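PDB 6J3E: glutathione S-transferase from Ceriporiopsis subvermispora, which binds glutathione and, as a serine-type glutathione S-transferase, probably catalyses its transfer to electrophilic substrates. Local coordinates for residues T15-W20 with E251-A256; Y29-N32 with P37-T40; V43-I48 with E145-T150; A134-A137 with S143-F146; A180-I185 with G238-Q243. All blocks are in the same frame, centred on the assembly; numbering follows the deposited sequence.

Contact 1: T15-W20 with E251-A256; sequences TPDKAW and EVVPDA
Val253 of the C-terminal tail packs its two methyl groups against Asp17 and Ala19, a small side-chain contact between two irregular segments: the loop linking strand 5-9 to helix 22-34, and the chain that follows helix 235-247. The methyls share the work. CG1 of Val253 meets Ala19 CB at 3.5 Å, while CG2 of Val253 lies 3.4 Å from Asp17 CB and also close to Asp17 OD1. With chi1 at -76°, CG1 stands beside the backbone N and CG2 between that N and the carbonyl carbon, which turns both branches to the loop.

Asp17 is presented by a type I beta turn from Thr15 to Lys18, closed by Lys18 N to Thr15 O at 2.8 Å. Thr15 OG1 makes a weak bond to Asp17 OD2. The stronger hold is on OD1, in a salt bridge to Arg220, which also pairs with Glu251 and donates to Ala19 O; one arginine thus ties the two segments and probably eases the repulsion between their carboxylates.

Arg220 comes from helix 206-222, Val253 also touches Arg28 of helix 22-34, and Ala19 rests on Trp42 of strand 38-42; the tail thus lies against helix 22-34 and the loop before it.

Contact 2: Y29-N32 with P37-T40; sequences YTLN and PYKT
The ring of Tyr38 has Leu31 on one face and Asn32 at its edge. Leu31 CD1 sits 3.8 Å above the ring plane, displaced toward the rim, a CH-pi contact that brings it 4.0 Å from the ring centroid. Leu31 CB, nearer the hydroxyl end, approaches Tyr38 CE1 at 3.5 Å, and the leucine therefore runs obliquely across the ring. At the edge lie Asn32 OD1 and, from the strand itself, Thr40 OG1. The amide plane of Asn32 is turned 24° from the ring plane.

A short hydrogen bond joins the two groups: Tyr38 OH donates to Asn32 OD1 at 2.6 Å. The C=O...donor angle is 131°, and the hydroxyl lies somewhat tilted from the carbonyl plane. Tyr38 reaches the helix because its chi1 of 56° sets CG between the backbone N and the carbonyl carbon, throwing the ring across to helix 22-34. Phe7 meets the same ring at about a right angle from strand 5-9, the remaining member of this beta-alpha-beta unit of the thioredoxin-like domain.

Asn32 works with both ends of its amide: OD1 accepts from Tyr38, while ND2 donates to the carbonyls of Tyr250 and Val252 in the C-terminal tail. With an acceptor role at one end and a donor role at the other, the amide is probably fixed in this orientation. The chemistry implies a directional link, a phenol joined to an amide that in turn holds the tail, laid over an apolar leucine-ring contact that packs helix against strand.

Contact 3: V43-I48 with E145-T150; sequences VEYPDI and EFFRRT
Tyr45 and Pro46 present themselves to two consecutive phenylalanines on one side of helix 141-153. Phe147 turns its edge to the face of the Tyr45 ring in a T-shaped stack, the centroids 5.2 Å apart and the planes at 62°; its CD1 makes the closest approach, 3.6 Å from Tyr45 CE2. Phe146 takes the backbone end: Pro46 CA lies over one face of its ring, 4.0 Å from the centroid, and Pro46 CB touches Phe146 CD2 at 3.5 Å. Tyr45 CB closes on Phe146 CD1 at 3.8 Å.

Both phenylalanines have CG anti to the backbone N (chi1 -179° for Phe146), which sends their rings out from the helix to the loop. Thr150 CG2 backs the other face of Phe146, and Thr150 OG1 bonds to Phe146 O at 2.9 Å. A serine in place of Tyr45 would probably leave the edge of Phe147 without the ring face it points into, opening a gap there, with CB still left to meet Phe146.

Further out, Ser143 OG is hydrogen-bonded to Tyr45 N, and Asp47 forms a salt bridge with Arg142, fixing the loop on the helix. Tyr45 also touches Arg151, a glutathione-binding residue. The contact thus joins the loop between strand 38-42 and helix 48-55, in the N-terminal domain, to helix 141-153 of the C-terminal domain, with Phe147 leaning back on Thr135 of helix 109-136.

Contact 4: A134-A137 with S143-F146; sequences ATNA and SEEF
Asn136 and Glu144 reach each other through torsions that point both side chains away from their backbone nitrogens and bend one of them. In Asn136 CG stands opposite the backbone N, chi1 -179°, carrying the amide out from helix 109-136. Glu144 leaves helix 141-153 in a similar way, but its chain then bends at chi2, -78°, bringing OE1 round to the N-H side of the amide.

The result is one hydrogen bond, Asn136 ND2 to Glu144 OE1 at 3.0 Å, nearly straight with an N-H...acceptor angle of 161°. The oxygen lies in the amide plane, and receives the hydrogen on its anti lone pair, away from OE2. Amide and carboxylate are strongly turned against each other. The folded chain adds a contact alongside, Glu144 CG to Asn136 OD1 at 3.5 Å. Asn136 OD1 also comes within 3.4 Å of Glu144 O, but both are acceptors and no bond forms.

OE1 has a stronger partner as well: Arg148, one turn further along the helix, makes a salt bridge to it through NE. A leucine at Asn136 would remove the amide donor and is likely to leave Glu144 OE1 without its tie to helix 109-136.

Two donors therefore grip a single carboxylate oxygen, which probably favours the ionised form of Glu144. The buried amide adds directionality where the arginine adds charge: the Asn136 bond links two successive helices of the C-terminal domain close to Arg151, a glutathione-binding residue about 7 Å from Asn136 between side chains, while the arginine holds the carboxylate from within helix 141-153.

Contact 5: A180-I185 with G238-Q243; sequences AGFGQI and GKWAKQ
Aromatic packing dominates where Phe182 meets Trp240. The phenyl edge points at the indole face, edge-to-face, with the Phe182 ring 4.9 Å from the five-membered ring of Trp240, centroid to centroid, and the planes at 66°. CD2 of Phe182 does the touching: it stands over the middle of the indole, 3.6 Å from Trp240 CE2. The opposite indole face is backed by Lys239 CG from the same helix, so the tryptophan is sandwiched between a ring edge and an aliphatic chain.

Aliphatic contacts fill in along the indole. Phe182 CB lies 3.6 Å from Trp240 NE1, and one turn further on Ile185 brings both CB and CG2 to Trp240 CH2, with CG2 at 3.6 Å. The backbone carbonyl comes closer still, Phe182 O lying 3.0 Å from Trp240 CZ2. In Trp240, chi1 of -44° puts CG opposite the carbonyl carbon, so that the indole reaches across to helix 169-189, its five-membered ring by Phe182 and its six-membered ring by Ile185.

Polar interactions lie around the indole. Trp240 NE1 donates to Asp236 OD2, four residues back near the start of its own helix, which probably fixes how the indole is rotated. Lys239 NZ forms a salt bridge with Asp195.

All three touching side chains are buried in the all-helical C-terminal domain, joining helix 169-189 to helix 235-247. Phe232 adds a second edge-to-face contact to Phe182, Val215 of helix 206-222 and Ile123 of helix 109-136 touch it as well, and Ile185 meets Ile211 and Phe119 of these two helices. From helix 169-189, Gln184 packs on Phe117 of the second subunit.

How the contacts relate
Contact 1 encloses the other four along the chain, bringing the loop before helix 22-34 to the C-terminal tail. Contact 2, about 11 Å away between centres, touches it where the tail lies against the thioredoxin-like domain. Contacts 3 and 4, about 8 Å apart between centres, share Glu145 and Phe146 of helix 141-153: the first crosses between the domains, the second ties that helix to helix 109-136. Trp20 of contact 1 reaches both, touching Tyr45 and Thr135. Contact 5 stands apart in the helical domain, about 31 Å from contact 3 between centres, on the other side of the chain's centre. The tail and helix 141-153 thus fasten the domains at two places, contact 3 lying beside the glutathione-binding residue Arg151.

Contact 1: T15-W20 with E251-A256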
# COMPACT_ATOMS: atom_id res chain seq x y z
N THR A 15 -27.70 1.80 -13.89
CA THR A 15 -28.66 2.47 -13.02
C THR A 15 -29.28 3.63 -13.77
O THR A 15 -28.65 4.24 -14.64
CB THR A 15 -28.03 3.02 -11.73
OG1 THR A 15 -27.17 4.13 -12.03
CG2 THR A 15 -27.25 1.96 -10.99
N PRO A 16 -30.53 3.96 -13.44
CA PRO A 16 -31.13 5.21 -13.93
C PRO A 16 -30.26 6.43 -13.71
O PRO A 16 -30.36 7.39 -14.48
CB PRO A 16 -32.44 5.29 -13.14
CG PRO A 16 -32.79 3.86 -12.86
CD PRO A 16 -31.50 3.11 -12.73
N ASP A 17 -29.40 6.43 -12.67
CA ASP A 17 -28.47 7.54 -12.46
C ASP A 17 -27.57 7.75 -13.65
O ASP A 17 -27.10 8.87 -13.85
CB ASP A 17 -27.55 7.28 -11.28
CG ASP A 17 -28.29 6.88 -10.06
OD1 ASP A 17 -27.97 7.42 -9.00
OD2 ASP A 17 -29.15 5.98 -10.13
N LYS A 18 -27.32 6.68 -14.41
CA LYS A 18 -26.29 6.51 -15.42
C LYS A 18 -24.88 6.65 -14.87
O LYS A 18 -23.91 6.65 -15.64
CB LYS A 18 -26.51 7.42 -16.65
CG LYS A 18 -26.11 8.86 -16.54
CD LYS A 18 -27.04 9.77 -17.33
CE LYS A 18 -26.92 9.50 -18.81
NZ LYS A 18 -27.42 10.66 -19.56
N ALA A 19 -24.73 6.71 -13.54
CA ALA A 19 -23.43 6.84 -12.89
C ALA A 19 -22.98 5.47 -12.38
O ALA A 19 -23.63 4.89 -11.51
CB ALA A 19 -23.48 7.84 -11.74
N TRP A 20 -21.87 4.97 -12.91
CA TRP A 20 -21.39 3.63 -12.58
C TRP A 20 -19.90 3.55 -12.26
O TRP A 20 -19.49 2.59 -11.61
CB TRP A 20 -21.68 2.68 -13.73
CG TRP A 20 -20.90 3.10 -14.92
CD1 TRP A 20 -21.30 3.98 -15.88
CD2 TRP A 20 -19.56 2.72 -15.23
NE1 TRP A 20 -20.29 4.15 -16.80
CE2 TRP A 20 -19.21 3.39 -16.42
CE3 TRP A 20 -18.63 1.86 -14.64
CZ2 TRP A 20 -17.97 3.24 -17.01
CZ3 TRP A 20 -17.39 1.72 -15.23
CH2 TRP A 20 -17.07 2.40 -16.40
N GLU A 251 -24.62 8.74 -1.74
CA GLU A 251 -24.71 7.93 -2.96
C GLU A 251 -25.85 8.47 -3.83
O GLU A 251 -26.93 7.89 -3.93
CB GLU A 251 -24.92 6.46 -2.61
CG GLU A 251 -25.17 5.55 -3.82
CD GLU A 251 -25.49 4.12 -3.45
OE1 GLU A 251 -25.94 3.36 -4.33
OE2 GLU A 251 -25.28 3.74 -2.28
N VAL A 252 -25.60 9.62 -4.45
CA VAL A 252 -26.65 10.34 -5.18
C VAL A 252 -26.07 11.01 -6.41
O VAL A 252 -24.93 11.51 -6.39
CB VAL A 252 -27.37 11.38 -4.28
CG1 VAL A 252 -27.80 10.80 -2.94
CG2 VAL A 252 -26.47 12.56 -4.04
N VAL A 253 -26.84 11.03 -7.49
CA VAL A 253 -26.57 11.87 -8.65
C VAL A 253 -27.47 13.10 -8.55
O VAL A 253 -28.69 12.97 -8.73
CB VAL A 253 -26.80 11.12 -9.97
CG1 VAL A 253 -25.64 10.17 -10.23
CG2 VAL A 253 -28.09 10.36 -9.90
N PRO A 254 -26.93 14.28 -8.27
CA PRO A 254 -27.75 15.37 -7.74
C PRO A 254 -28.83 15.97 -8.63
O PRO A 254 -29.30 17.06 -8.28
CB PRO A 254 -26.70 16.44 -7.39
CG PRO A 254 -25.55 15.66 -6.99
CD PRO A 254 -25.50 14.52 -7.99
N ASP A 255 -29.21 15.34 -9.74
CA ASP A 255 -30.48 15.69 -10.38
C ASP A 255 -30.41 17.02 -11.14
O ASP A 255 -30.06 18.05 -10.56
CB ASP A 255 -31.58 15.72 -9.30
CG ASP A 255 -32.91 15.18 -9.76
OD1 ASP A 255 -32.98 14.00 -10.17
OD2 ASP A 255 -33.91 15.93 -9.67
N ALA A 256 -30.73 17.02 -12.43
CA ALA A 256 -30.82 18.28 -13.19
C ALA A 256 -31.64 18.11 -14.46
O ALA A 256 -32.84 17.85 -14.41
CB ALA A 256 -29.44 18.82 -13.53

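Contact 2: Y29-N32 with P37-T40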
# COMPACT_ATOMS: atom_id res chain seq x y z
N TYR A 29 -18.63 10.96 -4.78
CA TYR A 29 -18.72 10.87 -3.33
C TYR A 29 -18.07 12.07 -2.67
O TYR A 29 -18.65 12.69 -1.77
CB TYR A 29 -18.07 9.57 -2.85
CG TYR A 29 -18.98 8.36 -2.74
CD1 TYR A 29 -20.23 8.45 -2.12
CD2 TYR A 29 -18.59 7.12 -3.22
CE1 TYR A 29 -21.06 7.33 -1.99
CE2 TYR A 29 -19.41 6.01 -3.11
CZ TYR A 29 -20.64 6.11 -2.49
OH TYR A 29 -21.46 4.99 -2.39
N THR A 30 -16.87 12.45 -3.13
CA THR A 30 -16.14 13.54 -2.48
C THR A 30 -16.89 14.87 -2.61
O THR A 30 -17.00 15.62 -1.62
CB THR A 30 -14.72 13.63 -3.05
OG1 THR A 30 -14.08 12.35 -2.96
CG2 THR A 30 -13.88 14.63 -2.26
N LEU A 31 -17.44 15.17 -3.79
CA LEU A 31 -18.20 16.41 -3.96
C LEU A 31 -19.50 16.40 -3.16
O LEU A 31 -19.92 17.44 -2.65
CB LEU A 31 -18.48 16.66 -5.44
CG LEU A 31 -17.28 17.01 -6.34
CD1 LEU A 31 -17.66 16.77 -7.78
CD2 LEU A 31 -16.85 18.45 -6.15
N ASN A 32 -20.13 15.22 -3.01
CA ASN A 32 -21.35 15.11 -2.20
C ASN A 32 -21.03 15.26 -0.71
O ASN A 32 -21.77 15.94 0.02
CB ASN A 32 -22.04 13.77 -2.47
CG ASN A 32 -22.66 13.69 -3.86
OD1 ASN A 32 -22.69 14.68 -4.60
ND2 ASN A 32 -23.18 12.52 -4.22
N PRO A 37 -21.55 22.24 -4.81
CA PRO A 37 -22.45 22.06 -5.96
C PRO A 37 -21.65 21.85 -7.22
O PRO A 37 -20.57 22.41 -7.41
CB PRO A 37 -23.21 23.39 -6.02
CG PRO A 37 -22.25 24.37 -5.43
CD PRO A 37 -21.56 23.63 -4.32
N TYR A 38 -22.21 21.03 -8.12
CA TYR A 38 -21.55 20.80 -9.39
C TYR A 38 -22.59 20.40 -10.42
O TYR A 38 -23.70 20.00 -10.08
CB TYR A 38 -20.49 19.70 -9.28
CG TYR A 38 -21.06 18.41 -8.75
CD1 TYR A 38 -21.16 18.20 -7.38
CD2 TYR A 38 -21.49 17.41 -9.60
CE1 TYR A 38 -21.67 17.03 -6.89
CE2 TYR A 38 -21.99 16.24 -9.11
CZ TYR A 38 -22.08 16.06 -7.75
OH TYR A 38 -22.57 14.90 -7.23
N LYS A 39 -22.18 20.49 -11.67
CA LYS A 39 -22.97 20.03 -12.80
C LYS A 39 -22.24 18.86 -13.45
O LYS A 39 -21.02 18.90 -13.63
CB LYS A 39 -23.17 21.19 -13.79
CG LYS A 39 -23.85 20.82 -15.09
CD LYS A 39 -23.85 22.00 -16.07
CE LYS A 39 -22.52 22.75 -16.06
NZ LYS A 39 -22.00 22.94 -17.44
N THR A 40 -22.98 17.82 -13.80
CA THR A 40 -22.37 16.66 -14.43
C THR A 40 -22.42 16.78 -15.95
O THR A 40 -23.46 17.11 -16.52
CB THR A 40 -23.05 15.36 -14.00
OG1 THR A 40 -22.82 15.15 -12.60
CG2 THR A 40 -22.44 14.18 -14.78

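Contact 3: V43-I48 with E145-T150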
# COMPACT_ATOMS: atom_id res chain seq x y z
N VAL A 43 -19.66 12.03 -20.73
CA VAL A 43 -18.70 11.89 -21.81
C VAL A 43 -18.49 10.41 -22.12
O VAL A 43 -18.20 9.61 -21.23
CB VAL A 43 -17.36 12.57 -21.47
CG1 VAL A 43 -16.32 12.28 -22.55
CG2 VAL A 43 -17.57 14.08 -21.29
N GLU A 44 -18.65 10.05 -23.39
CA GLU A 44 -18.42 8.67 -23.79
C GLU A 44 -16.93 8.37 -23.78
O GLU A 44 -16.10 9.25 -24.01
CB GLU A 44 -19.01 8.41 -25.18
CG GLU A 44 -20.53 8.55 -25.27
CD GLU A 44 -21.29 7.48 -24.50
OE1 GLU A 44 -20.70 6.42 -24.19
OE2 GLU A 44 -22.48 7.70 -24.20
N TYR A 45 -16.61 7.10 -23.52
CA TYR A 45 -15.22 6.64 -23.48
C TYR A 45 -14.38 7.14 -24.65
O TYR A 45 -13.29 7.68 -24.40
CB TYR A 45 -15.19 5.11 -23.41
CG TYR A 45 -14.81 4.58 -22.06
CD1 TYR A 45 -13.50 4.68 -21.59
CD2 TYR A 45 -15.76 3.98 -21.23
CE1 TYR A 45 -13.14 4.20 -20.34
CE2 TYR A 45 -15.41 3.50 -19.96
CZ TYR A 45 -14.10 3.61 -19.53
OH TYR A 45 -13.74 3.14 -18.28
N PRO A 46 -14.81 7.03 -25.91
CA PRO A 46 -13.91 7.41 -27.01
C PRO A 46 -13.71 8.92 -27.15
O PRO A 46 -12.76 9.34 -27.83
CB PRO A 46 -14.58 6.80 -28.24
CG PRO A 46 -16.03 6.69 -27.87
CD PRO A 46 -16.09 6.49 -26.40
N ASP A 47 -14.55 9.75 -26.52
CA ASP A 47 -14.40 11.19 -26.55
C ASP A 47 -13.59 11.73 -25.39
O ASP A 47 -13.37 12.94 -25.33
CB ASP A 47 -15.77 11.89 -26.53
CG ASP A 47 -16.77 11.27 -27.50
OD1 ASP A 47 -16.35 10.81 -28.58
OD2 ASP A 47 -17.97 11.25 -27.16
N ILE A 48 -13.15 10.87 -24.48
CA ILE A 48 -12.55 11.36 -23.24
C ILE A 48 -11.31 12.18 -23.55
O ILE A 48 -11.15 13.31 -23.07
CB ILE A 48 -12.25 10.20 -22.28
CG1 ILE A 48 -13.55 9.66 -21.69
CG2 ILE A 48 -11.34 10.64 -21.18
CD1 ILE A 48 -13.37 8.41 -20.83
N GLU A 145 -18.04 -0.15 -28.14
CA GLU A 145 -17.07 -0.43 -29.20
C GLU A 145 -15.66 -0.10 -28.74
O GLU A 145 -14.73 -0.91 -28.87
CB GLU A 145 -17.45 0.36 -30.47
CG GLU A 145 -16.58 0.06 -31.72
CD GLU A 145 -15.22 0.78 -31.72
OE1 GLU A 145 -14.22 0.17 -32.16
OE2 GLU A 145 -15.13 1.96 -31.28
N PHE A 146 -15.49 1.09 -28.15
CA PHE A 146 -14.18 1.53 -27.69
C PHE A 146 -13.68 0.67 -26.53
O PHE A 146 -12.51 0.26 -26.50
CB PHE A 146 -14.26 3.00 -27.27
CG PHE A 146 -12.96 3.58 -26.80
CD1 PHE A 146 -12.53 3.40 -25.50
CD2 PHE A 146 -12.16 4.33 -27.67
CE1 PHE A 146 -11.33 3.94 -25.06
CE2 PHE A 146 -10.96 4.87 -27.25
CZ PHE A 146 -10.55 4.69 -25.93
N PHE A 147 -14.53 0.42 -25.54
CA PHE A 147 -14.09 -0.29 -24.34
C PHE A 147 -13.72 -1.73 -24.66
O PHE A 147 -12.65 -2.22 -24.26
CB PHE A 147 -15.20 -0.24 -23.29
CG PHE A 147 -14.76 -0.69 -21.93
CD1 PHE A 147 -14.27 0.22 -21.02
CD2 PHE A 147 -14.85 -2.04 -21.56
CE1 PHE A 147 -13.86 -0.20 -19.76
CE2 PHE A 147 -14.44 -2.45 -20.30
CZ PHE A 147 -13.95 -1.52 -19.40
N ARG A 148 -14.59 -2.43 -25.39
CA ARG A 148 -14.31 -3.82 -25.72
C ARG A 148 -13.01 -3.95 -26.51
O ARG A 148 -12.18 -4.81 -26.20
CB ARG A 148 -15.50 -4.41 -26.47
CG ARG A 148 -15.27 -5.83 -26.89
CD ARG A 148 -16.39 -6.36 -27.77
NE ARG A 148 -17.60 -6.68 -27.02
CZ ARG A 148 -17.76 -7.82 -26.35
NH1 ARG A 148 -16.78 -8.73 -26.30
NH2 ARG A 148 -18.90 -8.05 -25.71
N ARG A 149 -12.81 -3.09 -27.51
CA ARG A 149 -11.66 -3.21 -28.41
C ARG A 149 -10.35 -3.02 -27.65
O ARG A 149 -9.43 -3.83 -27.76
CB ARG A 149 -11.75 -2.19 -29.55
CG ARG A 149 -10.64 -2.35 -30.61
CD ARG A 149 -10.15 -1.02 -31.17
NE ARG A 149 -11.21 -0.01 -31.24
CZ ARG A 149 -11.06 1.25 -30.85
NH1 ARG A 149 -9.88 1.63 -30.35
NH2 ARG A 149 -12.07 2.11 -30.92
N THR A 150 -10.26 -1.93 -26.88
CA THR A 150 -9.03 -1.61 -26.17
C THR A 150 -8.76 -2.61 -25.05
O THR A 150 -7.62 -3.06 -24.87
CB THR A 150 -9.10 -0.18 -25.62
OG1 THR A 150 -10.22 -0.03 -24.74
CG2 THR A 150 -9.23 0.82 -26.74

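Contact 4: A134-A137 with S143-F146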
# COMPACT_ATOMS: atom_id res chain seq x y z
N ALA A 134 -18.29 -7.00 -17.11
CA ALA A 134 -19.58 -6.53 -16.63
C ALA A 134 -19.82 -5.07 -17.01
O ALA A 134 -20.93 -4.71 -17.43
CB ALA A 134 -19.68 -6.72 -15.12
N THR A 135 -18.81 -4.20 -16.88
CA THR A 135 -19.12 -2.82 -17.20
C THR A 135 -19.21 -2.59 -18.70
O THR A 135 -19.84 -1.62 -19.13
CB THR A 135 -18.11 -1.82 -16.61
OG1 THR A 135 -17.04 -1.57 -17.52
CG2 THR A 135 -17.58 -2.31 -15.33
N ASN A 136 -18.61 -3.47 -19.50
CA ASN A 136 -18.75 -3.34 -20.95
C ASN A 136 -20.19 -3.58 -21.37
O ASN A 136 -20.75 -2.82 -22.16
CB ASN A 136 -17.81 -4.30 -21.66
CG ASN A 136 -17.92 -4.18 -23.16
OD1 ASN A 136 -17.41 -3.22 -23.74
ND2 ASN A 136 -18.57 -5.15 -23.81
N ALA A 137 -20.82 -4.62 -20.81
CA ALA A 137 -22.19 -4.99 -21.14
C ALA A 137 -23.21 -3.92 -20.77
O ALA A 137 -24.38 -4.07 -21.14
CB ALA A 137 -22.56 -6.29 -20.42
N SER A 143 -19.30 3.85 -26.47
CA SER A 143 -18.33 3.46 -25.45
C SER A 143 -18.05 1.96 -25.49
O SER A 143 -16.92 1.54 -25.20
CB SER A 143 -18.82 3.84 -24.05
OG SER A 143 -18.64 5.23 -23.76
N GLU A 144 -19.06 1.15 -25.82
CA GLU A 144 -18.87 -0.30 -25.85
C GLU A 144 -17.89 -0.71 -26.94
O GLU A 144 -17.01 -1.55 -26.71
CB GLU A 144 -20.21 -1.02 -26.03
CG GLU A 144 -20.16 -2.52 -25.79
CD GLU A 144 -19.57 -3.31 -26.95
OE1 GLU A 144 -19.07 -4.44 -26.69
OE2 GLU A 144 -19.60 -2.81 -28.11
N GLU A 145 -18.04 -0.15 -28.14
CA GLU A 145 -17.07 -0.43 -29.20
C GLU A 145 -15.66 -0.10 -28.74
O GLU A 145 -14.73 -0.91 -28.87
CB GLU A 145 -17.45 0.36 -30.47
CG GLU A 145 -16.58 0.06 -31.72
CD GLU A 145 -15.22 0.78 -31.72
OE1 GLU A 145 -14.22 0.17 -32.16
OE2 GLU A 145 -15.13 1.96 -31.28
N PHE A 146 -15.49 1.09 -28.15
CA PHE A 146 -14.18 1.53 -27.69
C PHE A 146 -13.68 0.67 -26.53
O PHE A 146 -12.51 0.26 -26.50
CB PHE A 146 -14.26 3.00 -27.27
CG PHE A 146 -12.96 3.58 -26.80
CD1 PHE A 146 -12.53 3.40 -25.50
CD2 PHE A 146 -12.16 4.33 -27.67
CE1 PHE A 146 -11.33 3.94 -25.06
CE2 PHE A 146 -10.96 4.87 -27.25
CZ PHE A 146 -10.55 4.69 -25.93

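Contact 5: A180-I185 with G238-Q243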
# COMPACT_ATOMS: atom_id res chain seq x y z
N ALA A 180 -9.94 -12.22 -0.79
CA ALA A 180 -8.71 -12.06 -0.03
C ALA A 180 -8.22 -10.61 -0.05
O ALA A 180 -7.72 -10.09 0.97
CB ALA A 180 -7.65 -13.03 -0.56
N GLY A 181 -8.42 -9.92 -1.18
CA GLY A 181 -8.07 -8.51 -1.24
C GLY A 181 -8.81 -7.69 -0.21
O GLY A 181 -8.21 -6.91 0.54
N PHE A 182 -10.13 -7.84 -0.15
CA PHE A 182 -10.86 -7.11 0.88
C PHE A 182 -10.53 -7.61 2.28
O PHE A 182 -10.68 -6.85 3.24
CB PHE A 182 -12.35 -7.18 0.61
CG PHE A 182 -12.79 -6.27 -0.48
CD1 PHE A 182 -12.70 -6.67 -1.80
CD2 PHE A 182 -13.27 -5.00 -0.18
CE1 PHE A 182 -13.09 -5.83 -2.81
CE2 PHE A 182 -13.66 -4.14 -1.19
CZ PHE A 182 -13.57 -4.55 -2.50
N GLY A 183 -10.08 -8.86 2.42
CA GLY A 183 -9.70 -9.36 3.73
C GLY A 183 -8.47 -8.66 4.27
O GLY A 183 -8.31 -8.53 5.49
N GLN A 184 -7.59 -8.21 3.39
CA GLN A 184 -6.47 -7.41 3.84
C GLN A 184 -6.93 -6.04 4.28
O GLN A 184 -6.41 -5.47 5.25
CB GLN A 184 -5.43 -7.29 2.74
CG GLN A 184 -4.93 -8.61 2.27
CD GLN A 184 -4.16 -8.45 0.99
OE1 GLN A 184 -4.65 -8.77 -0.10
NE2 GLN A 184 -2.95 -7.91 1.11
N ILE A 185 -7.92 -5.46 3.59
CA ILE A 185 -8.40 -4.17 4.04
C ILE A 185 -9.01 -4.31 5.43
O ILE A 185 -8.71 -3.52 6.33
CB ILE A 185 -9.40 -3.56 3.04
CG1 ILE A 185 -8.79 -3.47 1.65
CG2 ILE A 185 -9.82 -2.15 3.50
CD1 ILE A 185 -9.61 -2.57 0.71
N GLY A 238 -20.17 -8.40 7.21
CA GLY A 238 -20.85 -7.34 6.50
C GLY A 238 -20.12 -6.02 6.42
O GLY A 238 -20.75 -5.01 6.08
N LYS A 239 -18.81 -6.00 6.70
CA LYS A 239 -18.11 -4.72 6.85
C LYS A 239 -18.32 -3.80 5.65
O LYS A 239 -18.48 -2.59 5.80
CB LYS A 239 -16.61 -4.94 7.08
CG LYS A 239 -15.82 -3.63 7.20
CD LYS A 239 -14.34 -3.86 7.49
CE LYS A 239 -14.12 -4.43 8.89
NZ LYS A 239 -14.51 -3.50 9.98
N TRP A 240 -18.32 -4.37 4.44
CA TRP A 240 -18.39 -3.51 3.26
C TRP A 240 -19.79 -2.98 3.05
O TRP A 240 -19.97 -1.82 2.64
CB TRP A 240 -17.88 -4.28 2.06
CG TRP A 240 -16.63 -5.03 2.44
CD1 TRP A 240 -16.42 -6.39 2.39
CD2 TRP A 240 -15.43 -4.46 2.97
NE1 TRP A 240 -15.15 -6.68 2.83
CE2 TRP A 240 -14.52 -5.51 3.19
CE3 TRP A 240 -15.01 -3.14 3.24
CZ2 TRP A 240 -13.24 -5.30 3.70
CZ3 TRP A 240 -13.74 -2.93 3.75
CH2 TRP A 240 -12.87 -4.00 3.98
N ALA A 241 -20.80 -3.80 3.35
CA ALA A 241 -22.18 -3.32 3.30
C ALA A 241 -22.35 -2.15 4.24
O ALA A 241 -22.99 -1.15 3.89
CB ALA A 241 -23.14 -4.45 3.65
N LYS A 242 -21.73 -2.23 5.42
CA LYS A 242 -21.89 -1.17 6.41
C LYS A 242 -21.27 0.14 5.93
O LYS A 242 -21.86 1.22 6.11
CB LYS A 242 -21.29 -1.62 7.74
CG LYS A 242 -21.96 -2.89 8.25
CD LYS A 242 -21.33 -3.45 9.50
CE LYS A 242 -22.02 -4.76 9.91
NZ LYS A 242 -21.27 -5.48 10.98
N GLN A 243 -20.10 0.09 5.30
CA GLN A 243 -19.56 1.32 4.74
C GLN A 243 -20.48 1.90 3.69
O GLN A 243 -20.67 3.13 3.64
CB GLN A 243 -18.19 1.07 4.13
CG GLN A 243 -17.17 0.86 5.20
CD GLN A 243 -15.87 0.40 4.64
OE1 GLN A 243 -15.85 -0.31 3.63
NE2 GLN A 243 -14.78 0.77 5.29